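Orotidine 5'-phosphate decarboxylase (Streptomyces avermitilis, PDB 3V75) probably catalyses the decarboxylation of orotidine 5'-phosphate to UMP, the last step of de novo UMP biosynthesis. Local coordinates at residues S68-E73 and P278-L283; S50-A53 and S58-V61; F82-A87 and K102-A107; L274-D279 and R284-R289. All blocks are in the same frame, centred on the assembly; numbering follows the deposited sequence.

Contact 1. Residues S68-E73 and P278-L283; sequences SRTVVE and PDVRAL
Thr70 of helix 61-75 packs by its methyl against Pro278, Val280 and Leu283, a van der Waals contact between an early barrel helix and the start of the C-terminal helix 280-299. No hydrogen bond crosses it. At chi1 -70° Thr70 OG1 sits beside the backbone N, and CG2 stands anti to that N, turned to the C-terminal segment. Thr70 CG2 lies 3.8 Å from Pro278 O, a backbone carbonyl oxygen. The same methyl meets Val280 CG1 at 4.1 Å. Its third neighbour, Leu283 CD1, is also 4.1 Å from Thr70 CG2, and the two side chains cross at about a right angle. One methyl is thus shared by a backbone oxygen and two aliphatic branches. Thr70 OG1 has a different partner, the side chain of Arg66 in the same helix. Trp55 touches both Thr70 and Pro278, and Ala74 touches both Val280 and Leu283.

Polar bonds order each segment separately. On the outer side of helix 61-75, Arg69 NE makes a salt bridge of 2.8 Å to Glu73 OE2. The carboxylate oxygen approaches in the guanidinium plane, but is itself met from above the carboxylate plane. In the other segment Asp279 is the N-cap: Ala282 N donates to Asp279 OD1 over 2.9 Å. A cis peptide bond precedes Pro278, just ahead of this cap. The pairing fits a closed TIM barrel, in which the last strand, 265-269, lies beside the first, 42-45, and the helices after them pack together.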
loop_
_atom_site.group_PDB
_atom_site.type_symbol
_atom_site.label_atom_id
_atom_site.label_comp_id
_atom_site.label_asym_id
_atom_site.label_seq_id
_atom_site.Cartn_x
_atom_site.Cartn_y
_atom_site.Cartn_z
ATOM N N SER A 68 16.664 11.034 9.765
ATOM C CA SER A 68 16.229 9.811 10.429
ATOM C C SER A 68 17.166 9.429 11.583
ATOM O O SER A 68 16.719 9.063 12.691
ATOM C CB SER A 68 16.141 8.698 9.372
ATOM O OG SER A 68 15.145 9.043 8.423
ATOM N N ARG A 69 18.458 9.549 11.340
ATOM C CA ARG A 69 19.428 9.236 12.361
ATOM C C ARG A 69 19.264 10.151 13.576
ATOM O O ARG A 69 19.336 9.692 14.721
ATOM C CB ARG A 69 20.837 9.366 11.768
ATOM C CG ARG A 69 21.904 9.138 12.780
ATOM C CD ARG A 69 23.278 9.137 12.111
ATOM N NE ARG A 69 24.272 9.158 13.174
ATOM C CZ ARG A 69 25.571 9.009 12.969
ATOM N NH1 ARG A 69 26.006 8.822 11.718
ATOM N NH2 ARG A 69 26.408 9.047 14.016
ATOM N N THR A 70 19.062 11.440 13.335
ATOM C CA THR A 70 18.939 12.390 14.434
ATOM C C THR A 70 17.675 12.118 15.237
ATOM O O THR A 70 17.693 12.206 16.479
ATOM C CB THR A 70 18.913 13.831 13.888
ATOM O OG1 THR A 70 20.216 14.129 13.396
ATOM C CG2 THR A 70 18.499 14.834 14.975
ATOM N N VAL A 71 16.574 11.795 14.549
ATOM C CA VAL A 71 15.328 11.521 15.259
ATOM C C VAL A 71 15.510 10.365 16.214
ATOM O O VAL A 71 15.130 10.466 17.383
ATOM C CB VAL A 71 14.122 11.271 14.321
ATOM C CG1 VAL A 71 12.892 10.814 15.138
ATOM C CG2 VAL A 71 13.812 12.557 13.518
ATOM N N VAL A 72 16.123 9.268 15.753
ATOM C CA VAL A 72 16.288 8.130 16.653
ATOM C C VAL A 72 17.325 8.377 17.737
ATOM O O VAL A 72 17.147 7.945 18.883
ATOM C CB VAL A 72 16.600 6.849 15.860
ATOM C CG1 VAL A 72 16.814 5.692 16.818
ATOM C CG2 VAL A 72 15.441 6.565 14.880
ATOM N N GLU A 73 18.404 9.081 17.408
ATOM C CA GLU A 73 19.390 9.401 18.449
ATOM C C GLU A 73 18.780 10.263 19.546
ATOM O O GLU A 73 19.021 10.032 20.732
ATOM C CB GLU A 73 20.616 10.113 17.869
ATOM C CG GLU A 73 21.445 9.140 17.049
ATOM C CD GLU A 73 22.608 9.775 16.326
ATOM O OE1 GLU A 73 22.657 11.038 16.181
ATOM O OE2 GLU A 73 23.506 9.003 15.853
ATOM N N PRO A 278 16.720 20.406 13.919
ATOM C CA PRO A 278 17.568 19.265 14.321
ATOM C C PRO A 278 18.111 19.290 15.761
ATOM O O PRO A 278 18.922 18.443 16.152
ATOM C CB PRO A 278 18.711 19.310 13.306
ATOM C CG PRO A 278 18.766 20.703 12.843
ATOM C CD PRO A 278 17.413 21.349 13.029
ATOM N N ASP A 279 17.702 20.282 16.556
ATOM C CA ASP A 279 18.196 20.442 17.931
ATOM C C ASP A 279 17.706 19.284 18.806
ATOM O O ASP A 279 16.488 19.130 19.026
ATOM C CB ASP A 279 17.672 21.792 18.446
ATOM C CG ASP A 279 18.101 22.120 19.828
ATOM O OD1 ASP A 279 18.270 21.248 20.717
ATOM O OD2 ASP A 279 18.309 23.338 20.067
ATOM N N VAL A 280 18.634 18.463 19.290
ATOM C CA VAL A 280 18.240 17.244 19.988
ATOM C C VAL A 280 17.592 17.548 21.332
ATOM O O VAL A 280 16.678 16.816 21.752
ATOM C CB VAL A 280 19.414 16.242 20.135
ATOM C CG1 VAL A 280 19.892 15.808 18.742
ATOM C CG2 VAL A 280 20.556 16.866 20.988
ATOM N N ARG A 281 18.012 18.613 22.020
ATOM C CA ARG A 281 17.346 18.946 23.276
ATOM C C ARG A 281 15.939 19.466 22.986
ATOM O O ARG A 281 15.017 19.183 23.754
ATOM C CB ARG A 281 18.106 20.008 24.080
ATOM C CG ARG A 281 19.443 19.545 24.617
ATOM C CD ARG A 281 20.174 20.695 25.309
ATOM N NE ARG A 281 21.530 20.287 25.731
ATOM C CZ ARG A 281 22.502 21.137 26.062
ATOM N NH1 ARG A 281 22.293 22.444 26.008
ATOM N NH2 ARG A 281 23.713 20.664 26.415
ATOM N N ALA A 282 15.780 20.223 21.907
ATOM C CA ALA A 282 14.452 20.748 21.562
ATOM C C ALA A 282 13.502 19.599 21.189
ATOM O O ALA A 282 12.318 19.619 21.565
ATOM C CB ALA A 282 14.543 21.748 20.428
ATOM N N LEU A 283 14.011 18.593 20.463
ATOM C CA LEU A 283 13.191 17.418 20.101
ATOM C C LEU A 283 12.746 16.677 21.351
ATOM O O LEU A 283 11.561 16.364 21.506
ATOM C CB LEU A 283 14.005 16.460 19.209
ATOM C CG LEU A 283 14.112 16.928 17.761
ATOM C CD1 LEU A 283 15.274 16.187 17.053
ATOM C CD2 LEU A 283 12.772 16.726 17.027
#

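Contact 2. Residues S50-A53 and S58-V61; sequences SLLA and SDDV
Leu52 CG is anti to its carbonyl carbon (chi1 -67°) and the chain is extended beyond it (chi2 177°), which carries CD1 across to Ser58 and Asp59. The Asp59 carboxylate carbon CG is anti to its own backbone N (chi1 -178°), and the two side chains cross at about a right angle. Leu52 CD1 is 3.7 Å from the carbonyl oxygen O of Ser58. It also lies 3.9 Å from Asp59 OD1. The methyl therefore rests against two oxygens, a backbone one and a carboxylate one, without any hydrogen bond between the segments. Phe67 and Leu57 add apolar contacts to Leu52.

The loop side is shaped by its own bonds. Asp59 is the centre of an inverse gamma turn, with a weak bond of 3.0 Å from Asp60 N to Ser58 O. Ser58 OG donates to Asp60 OD1 at 2.7 Å, reaching it from above the carboxylate plane. Asp60 OD1 also accepts from Gly63 N, as N-cap of helix 61-75.

Asp59 OD1 forms a salt bridge with Arg91, whose side chain also touches Leu52. The leucine methyl thus sits beside an ion pair, and the carboxylate charge is probably balanced by the arginine.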
loop_
_atom_site.group_PDB
_atom_site.type_symbol
_atom_site.label_atom_id
_atom_site.label_comp_id
_atom_site.label_asym_id
_atom_site.label_seq_id
_atom_site.Cartn_x
_atom_site.Cartn_y
_atom_site.Cartn_z
ATOM N N SER A 50 9.463 19.118 2.890
ATOM C CA SER A 50 9.189 20.310 3.705
ATOM C C SER A 50 10.042 20.248 4.982
ATOM O O SER A 50 10.838 21.148 5.268
ATOM C CB SER A 50 7.693 20.344 4.058
ATOM O OG SER A 50 7.287 21.569 4.613
ATOM N N LEU A 51 9.867 19.169 5.758
ATOM C CA LEU A 51 10.608 19.045 7.036
ATOM C C LEU A 51 12.110 19.007 6.806
ATOM O O LEU A 51 12.878 19.582 7.591
ATOM C CB LEU A 51 10.145 17.846 7.890
ATOM C CG LEU A 51 9.050 18.099 8.951
ATOM C CD1 LEU A 51 8.452 16.794 9.494
ATOM C CD2 LEU A 51 9.592 19.015 10.104
ATOM N N LEU A 52 12.564 18.324 5.744
ATOM C CA LEU A 52 14.005 18.289 5.493
ATOM C C LEU A 52 14.541 19.719 5.231
ATOM O O LEU A 52 15.573 20.105 5.789
ATOM C CB LEU A 52 14.360 17.393 4.288
ATOM C CG LEU A 52 14.129 15.881 4.426
ATOM C CD1 LEU A 52 14.470 15.140 3.117
ATOM C CD2 LEU A 52 14.965 15.327 5.563
ATOM N N ALA A 53 13.821 20.487 4.408
ATOM C CA ALA A 53 14.234 21.863 4.105
ATOM C C ALA A 53 14.191 22.659 5.416
ATOM O O ALA A 53 15.132 23.408 5.703
ATOM C CB ALA A 53 13.338 22.489 3.057
ATOM N N SER A 58 19.132 18.719 2.689
ATOM C CA SER A 58 18.807 18.651 1.268
ATOM C C SER A 58 17.719 17.601 1.040
ATOM O O SER A 58 17.546 16.687 1.879
ATOM C CB SER A 58 20.060 18.237 0.510
ATOM O OG SER A 58 20.653 17.055 1.109
ATOM N N ASP A 59 16.997 17.704 -0.073
ATOM C CA ASP A 59 15.923 16.759 -0.359
ATOM C C ASP A 59 16.489 15.582 -1.113
ATOM O O ASP A 59 16.286 15.440 -2.333
ATOM C CB ASP A 59 14.829 17.433 -1.178
ATOM C CG ASP A 59 13.679 16.511 -1.456
ATOM O OD1 ASP A 59 13.256 15.755 -0.547
ATOM O OD2 ASP A 59 13.182 16.591 -2.595
ATOM N N ASP A 60 17.269 14.771 -0.425
ATOM C CA ASP A 60 17.911 13.636 -1.067
ATOM C C ASP A 60 18.195 12.591 -0.036
ATOM O O ASP A 60 17.861 12.781 1.140
ATOM C CB ASP A 60 19.173 14.012 -1.860
ATOM C CG ASP A 60 20.229 14.714 -1.010
ATOM O OD1 ASP A 60 20.234 14.568 0.242
ATOM O OD2 ASP A 60 21.089 15.420 -1.609
ATOM N N VAL A 61 18.802 11.484 -0.472
ATOM C CA VAL A 61 19.046 10.338 0.397
ATOM C C VAL A 61 19.918 10.726 1.596
ATOM O O VAL A 61 19.665 10.276 2.727
ATOM C CB VAL A 61 19.739 9.165 -0.369
ATOM C CG1 VAL A 61 20.320 8.144 0.606
ATOM C CG2 VAL A 61 18.741 8.475 -1.227
#

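Contact 3. Residues F82-A87 and K102-A107; sequences FKPQSA and KTVAEA
The ring of Phe82 and the methyl of Ala107 meet obliquely, with CB nearest the CD2-CE2 bond of the ring. Phe82 CD2 is 3.6 Å from Ala107 CB. The next ring atom, Phe82 CE2, is 3.9 Å from the same methyl. With Phe82 CG anti to the carbonyl carbon (chi1 -75°) the ring lies beside the helix; both side chains leave the backbone toward the other segment. Two residues along the strand, Pro84 also faces the helix. Its ring carbon CG approaches Val104 CG2 at 4.3 Å, a looser touch.

Phe82 and Pro84 thus form the helix-facing side of strand 81-84, and Lys83 between them points the other way, to a salt bridge with Asp117. This is the beta-alpha packing of a TIM barrel: strand 81-84 lies parallel to strand 113-120, and helix 93-109 makes the crossover between them. Val114 of the next strand touches both Pro84 and Ala107, and Val71 and Leu75 of helix 61-75 press on Phe82.

Past the strand, Gln85 is the N-cap of helix 86-90. Its OE1 accepts from Ala87 N over 2.9 Å, in the carbonyl plane on a lone pair, in a nearly straight bond (173°). Gln85 also packs on Lys119, the predicted proton donor, and on Thr126 of the second subunit.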
loop_
_atom_site.group_PDB
_atom_site.type_symbol
_atom_site.label_atom_id
_atom_site.label_comp_id
_atom_site.label_asym_id
_atom_site.label_seq_id
_atom_site.Cartn_x
_atom_site.Cartn_y
_atom_site.Cartn_z
ATOM N N PHE A 82 7.610 4.887 17.709
ATOM C CA PHE A 82 7.816 5.697 16.498
ATOM C C PHE A 82 6.955 5.195 15.374
ATOM O O PHE A 82 6.659 3.987 15.312
ATOM C CB PHE A 82 9.233 5.545 15.966
ATOM C CG PHE A 82 10.277 6.279 16.748
ATOM C CD1 PHE A 82 10.276 7.687 16.801
ATOM C CD2 PHE A 82 11.322 5.591 17.346
ATOM C CE1 PHE A 82 11.294 8.372 17.476
ATOM C CE2 PHE A 82 12.355 6.268 18.003
ATOM C CZ PHE A 82 12.328 7.665 18.091
ATOM N N LYS A 83 6.604 6.076 14.442
ATOM C CA LYS A 83 5.858 5.665 13.253
ATOM C C LYS A 83 6.531 6.222 12.013
ATOM O O LYS A 83 6.223 7.328 11.572
ATOM C CB LYS A 83 4.399 6.113 13.344
ATOM C CG LYS A 83 3.543 5.638 12.149
ATOM C CD LYS A 83 2.064 5.912 12.345
ATOM C CE LYS A 83 1.684 7.378 12.130
ATOM N NZ LYS A 83 1.865 7.856 10.728
ATOM N N PRO A 84 7.482 5.477 11.438
ATOM C CA PRO A 84 8.009 5.929 10.146
ATOM C C PRO A 84 6.937 5.831 9.083
ATOM O O PRO A 84 6.179 4.857 9.067
ATOM C CB PRO A 84 9.133 4.931 9.832
ATOM C CG PRO A 84 8.813 3.736 10.694
ATOM C CD PRO A 84 8.095 4.226 11.907
ATOM N N GLN A 85 6.890 6.813 8.186
ATOM C CA GLN A 85 5.984 6.773 7.036
ATOM C C GLN A 85 6.792 6.310 5.831
ATOM O O GLN A 85 7.631 7.027 5.314
ATOM C CB GLN A 85 5.340 8.154 6.789
ATOM C CG GLN A 85 4.581 8.301 5.480
ATOM C CD GLN A 85 3.656 7.130 5.224
ATOM O OE1 GLN A 85 3.907 6.321 4.299
ATOM N NE2 GLN A 85 2.601 7.012 6.023
ATOM N N SER A 86 6.501 5.080 5.398
ATOM C CA SER A 86 7.263 4.417 4.349
ATOM C C SER A 86 7.382 5.264 3.080
ATOM O O SER A 86 8.435 5.248 2.436
ATOM C CB SER A 86 6.585 3.081 4.008
ATOM O OG SER A 86 7.408 2.329 3.145
ATOM N N ALA A 87 6.324 5.972 2.694
ATOM C CA ALA A 87 6.355 6.682 1.413
ATOM C C ALA A 87 7.518 7.660 1.294
ATOM O O ALA A 87 8.071 7.862 0.223
ATOM C CB ALA A 87 5.030 7.424 1.155
ATOM N N LYS A 102 17.677 0.685 8.522
ATOM C CA LYS A 102 18.600 1.029 9.621
ATOM C C LYS A 102 17.879 1.788 10.721
ATOM O O LYS A 102 18.125 1.583 11.911
ATOM C CB LYS A 102 19.742 1.901 9.119
ATOM C CG LYS A 102 20.674 1.252 8.181
ATOM C CD LYS A 102 21.892 2.183 7.934
ATOM C CE LYS A 102 21.525 3.686 8.129
ATOM N NZ LYS A 102 21.283 4.396 6.759
ATOM N N THR A 103 16.992 2.684 10.307
ATOM C CA THR A 103 16.244 3.525 11.230
ATOM C C THR A 103 15.380 2.667 12.150
ATOM O O THR A 103 15.359 2.863 13.367
ATOM C CB THR A 103 15.374 4.528 10.420
ATOM O OG1 THR A 103 16.242 5.346 9.618
ATOM C CG2 THR A 103 14.548 5.441 11.336
ATOM N N VAL A 104 14.648 1.717 11.557
ATOM C CA VAL A 104 13.772 0.853 12.325
ATOM C C VAL A 104 14.629 -0.012 13.268
ATOM O O VAL A 104 14.299 -0.165 14.454
ATOM C CB VAL A 104 12.931 -0.045 11.384
ATOM C CG1 VAL A 104 12.256 -1.135 12.177
ATOM C CG2 VAL A 104 11.910 0.794 10.611
ATOM N N ALA A 105 15.746 -0.554 12.764
ATOM C CA ALA A 105 16.603 -1.375 13.613
ATOM C C ALA A 105 17.127 -0.564 14.801
ATOM O O ALA A 105 17.107 -1.043 15.952
ATOM C CB ALA A 105 17.777 -1.984 12.812
ATOM N N GLU A 106 17.607 0.646 14.534
ATOM C CA GLU A 106 18.187 1.458 15.610
ATOM C C GLU A 106 17.095 1.838 16.614
ATOM O O GLU A 106 17.317 1.818 17.827
ATOM C CB GLU A 106 18.823 2.725 15.022
ATOM C CG GLU A 106 20.081 2.478 14.224
ATOM C CD GLU A 106 20.389 3.614 13.218
ATOM O OE1 GLU A 106 19.660 4.660 13.185
ATOM O OE2 GLU A 106 21.351 3.437 12.431
ATOM N N ALA A 107 15.919 2.190 16.113
ATOM C CA ALA A 107 14.809 2.555 17.000
ATOM C C ALA A 107 14.463 1.401 17.935
ATOM O O ALA A 107 14.319 1.583 19.152
ATOM C CB ALA A 107 13.573 2.976 16.204
#

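Contact 4. Residues L274-D279 and R284-R289; sequences LRHGPD and RTAADR
His276 makes the apolar part of this contact with Ala286 and the polar part with Arg289. In the apolar part, His276 CD2 lies 3.5 Å from Ala286 CB. The methyl comes at the ring obliquely. The first torsion of His276, with CG anti to the carbonyl carbon (chi1 -64°), swings the ring toward helix 280-299, and the second (chi2 -76°) turns CD2 and NE2 to it. A face of the same ring carries the aliphatic CG of Arg275.

The polar part runs through water. NE2 of His276 is 2.9 Å from a water molecule, in the plane of the ring. Arg289 NH1 donates to that water, also over 2.9 Å and in the guanidinium plane. Direct contact is slighter: His276 NE2 and Arg289 NH1 are 4.1 Å apart, and the ring and guanidinium planes are turned 79° against each other. Arg289 reaches the water through a bend at chi3. An alanine in place of His276 removes the ring, which would probably open a gap beside Ala286 and leave the water held by Arg289 without its mate in the loop.

Backbone bonds shape the loop. Gly277 N donates to Leu274 O over 3.1 Å, closing a type I beta turn with His276 in its third position. The turn, followed by the cis-peptide Pro278 and the N-cap Asp279, leads from helix 271-274 into helix 280-299 after the eighth strand of the TIM barrel.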
loop_
_atom_site.group_PDB
_atom_site.type_symbol
_atom_site.label_atom_id
_atom_site.label_comp_id
_atom_site.label_asym_id
_atom_site.label_seq_id
_atom_site.Cartn_x
_atom_site.Cartn_y
_atom_site.Cartn_z
ATOM N N LEU A 274 8.618 17.121 15.484
ATOM C CA LEU A 274 9.656 17.167 14.469
ATOM C C LEU A 274 10.092 18.558 14.051
ATOM O O LEU A 274 11.250 18.730 13.625
ATOM C CB LEU A 274 9.237 16.364 13.219
ATOM C CG LEU A 274 8.980 14.862 13.493
ATOM C CD1 LEU A 274 8.381 14.191 12.239
ATOM C CD2 LEU A 274 10.265 14.093 13.950
ATOM N N ARG A 275 9.200 19.548 14.131
ATOM C CA ARG A 275 9.624 20.892 13.708
ATOM C C ARG A 275 10.739 21.441 14.586
ATOM O O ARG A 275 11.398 22.416 14.198
ATOM C CB ARG A 275 8.468 21.889 13.729
ATOM C CG ARG A 275 7.951 22.260 15.110
ATOM C CD ARG A 275 6.835 23.285 14.945
ATOM N NE ARG A 275 6.269 23.735 16.211
ATOM C CZ ARG A 275 6.773 24.713 16.956
ATOM N NH1 ARG A 275 7.893 25.313 16.582
ATOM N NH2 ARG A 275 6.167 25.059 18.093
ATOM N N HIS A 276 10.946 20.848 15.763
ATOM C CA HIS A 276 11.993 21.315 16.679
ATOM C C HIS A 276 13.381 20.801 16.353
ATOM O O HIS A 276 14.362 21.300 16.902
ATOM C CB HIS A 276 11.624 20.978 18.111
ATOM C CG HIS A 276 10.396 21.693 18.555
ATOM N ND1 HIS A 276 10.410 23.027 18.884
ATOM C CD2 HIS A 276 9.108 21.278 18.665
ATOM C CE1 HIS A 276 9.182 23.405 19.210
ATOM N NE2 HIS A 276 8.373 22.364 19.086
ATOM N N GLY A 277 13.496 19.817 15.466
ATOM C CA GLY A 277 14.802 19.401 15.001
ATOM C C GLY A 277 15.416 20.498 14.143
ATOM O O GLY A 277 14.729 21.421 13.674
ATOM N N PRO A 278 16.720 20.406 13.919
ATOM C CA PRO A 278 17.568 19.265 14.321
ATOM C C PRO A 278 18.111 19.290 15.761
ATOM O O PRO A 278 18.922 18.443 16.152
ATOM C CB PRO A 278 18.711 19.310 13.306
ATOM C CG PRO A 278 18.766 20.703 12.843
ATOM C CD PRO A 278 17.413 21.349 13.029
ATOM N N ASP A 279 17.702 20.282 16.556
ATOM C CA ASP A 279 18.196 20.442 17.931
ATOM C C ASP A 279 17.706 19.284 18.806
ATOM O O ASP A 279 16.488 19.130 19.026
ATOM C CB ASP A 279 17.672 21.792 18.446
ATOM C CG ASP A 279 18.101 22.120 19.828
ATOM O OD1 ASP A 279 18.270 21.248 20.717
ATOM O OD2 ASP A 279 18.309 23.338 20.067
ATOM N N ARG A 284 13.685 16.404 22.248
ATOM C CA ARG A 284 13.394 15.729 23.505
ATOM C C ARG A 284 12.365 16.498 24.347
ATOM O O ARG A 284 11.432 15.927 24.927
ATOM C CB ARG A 284 14.691 15.549 24.299
ATOM C CG ARG A 284 14.469 15.007 25.686
ATOM C CD ARG A 284 13.955 13.590 25.699
ATOM N NE ARG A 284 13.724 13.157 27.083
ATOM C CZ ARG A 284 14.692 12.762 27.905
ATOM N NH1 ARG A 284 15.954 12.754 27.497
ATOM N NH2 ARG A 284 14.419 12.418 29.168
ATOM N N THR A 285 12.578 17.805 24.459
ATOM C CA THR A 285 11.697 18.620 25.280
ATOM C C THR A 285 10.266 18.559 24.743
ATOM O O THR A 285 9.320 18.428 25.520
ATOM C CB THR A 285 12.200 20.098 25.310
ATOM O OG1 THR A 285 13.485 20.106 25.946
ATOM C CG2 THR A 285 11.261 21.037 26.092
ATOM N N ALA A 286 10.105 18.676 23.423
ATOM C CA ALA A 286 8.766 18.661 22.824
ATOM C C ALA A 286 8.103 17.309 23.018
ATOM O O ALA A 286 6.919 17.235 23.339
ATOM C CB ALA A 286 8.839 19.001 21.334
ATOM N N ALA A 287 8.855 16.235 22.781
ATOM C CA ALA A 287 8.289 14.890 22.968
ATOM C C ALA A 287 7.877 14.671 24.426
ATOM O O ALA A 287 6.797 14.121 24.705
ATOM C CB ALA A 287 9.288 13.819 22.526
ATOM N N ASP A 288 8.719 15.072 25.377
ATOM C CA ASP A 288 8.380 14.886 26.799
ATOM C C ASP A 288 7.126 15.685 27.130
ATOM O O ASP A 288 6.269 15.234 27.899
ATOM C CB ASP A 288 9.502 15.388 27.732
ATOM C CG ASP A 288 10.703 14.456 27.791
ATOM O OD1 ASP A 288 10.608 13.322 27.284
ATOM O OD2 ASP A 288 11.750 14.893 28.337
ATOM N N ARG A 289 7.013 16.889 26.570
ATOM C CA ARG A 289 5.864 17.738 26.892
ATOM C C ARG A 289 4.556 17.145 26.350
ATOM O O ARG A 289 3.537 17.106 27.067
ATOM C CB ARG A 289 6.033 19.151 26.350
ATOM C CG ARG A 289 4.736 19.924 26.435
ATOM C CD ARG A 289 4.905 21.349 25.883
ATOM N NE ARG A 289 5.693 21.331 24.649
ATOM C CZ ARG A 289 5.225 21.377 23.396
ATOM N NH1 ARG A 289 6.098 21.394 22.373
ATOM N NH2 ARG A 289 3.920 21.497 23.149
HETATM O O HOH W 1 5.602 21.919 19.614
#

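In the fold
From the N terminus, contact 2 closes first, a short loop of four residues between helix 49-54 and the start of helix 61-75. Contact 1 opens on helix 61-75 and closes only at 278-283, spanning most of the barrel. Contact 3 is nested inside that long loop and ties strand 81-84 to helix 93-109. Contact 4 closes a short loop of four residues, 280-283, between the turn after helix 271-274 and helix 280-299. It overlaps contact 1 at Pro278 and Asp279. Contacts 1 and 3 touch through Ser68 and Val72 on Thr103. Leu51 of contact 2 packs on Leu274 of contact 4, so helix 49-54 meets the end of helix 271-274. Contacts 2 and 3 do not touch.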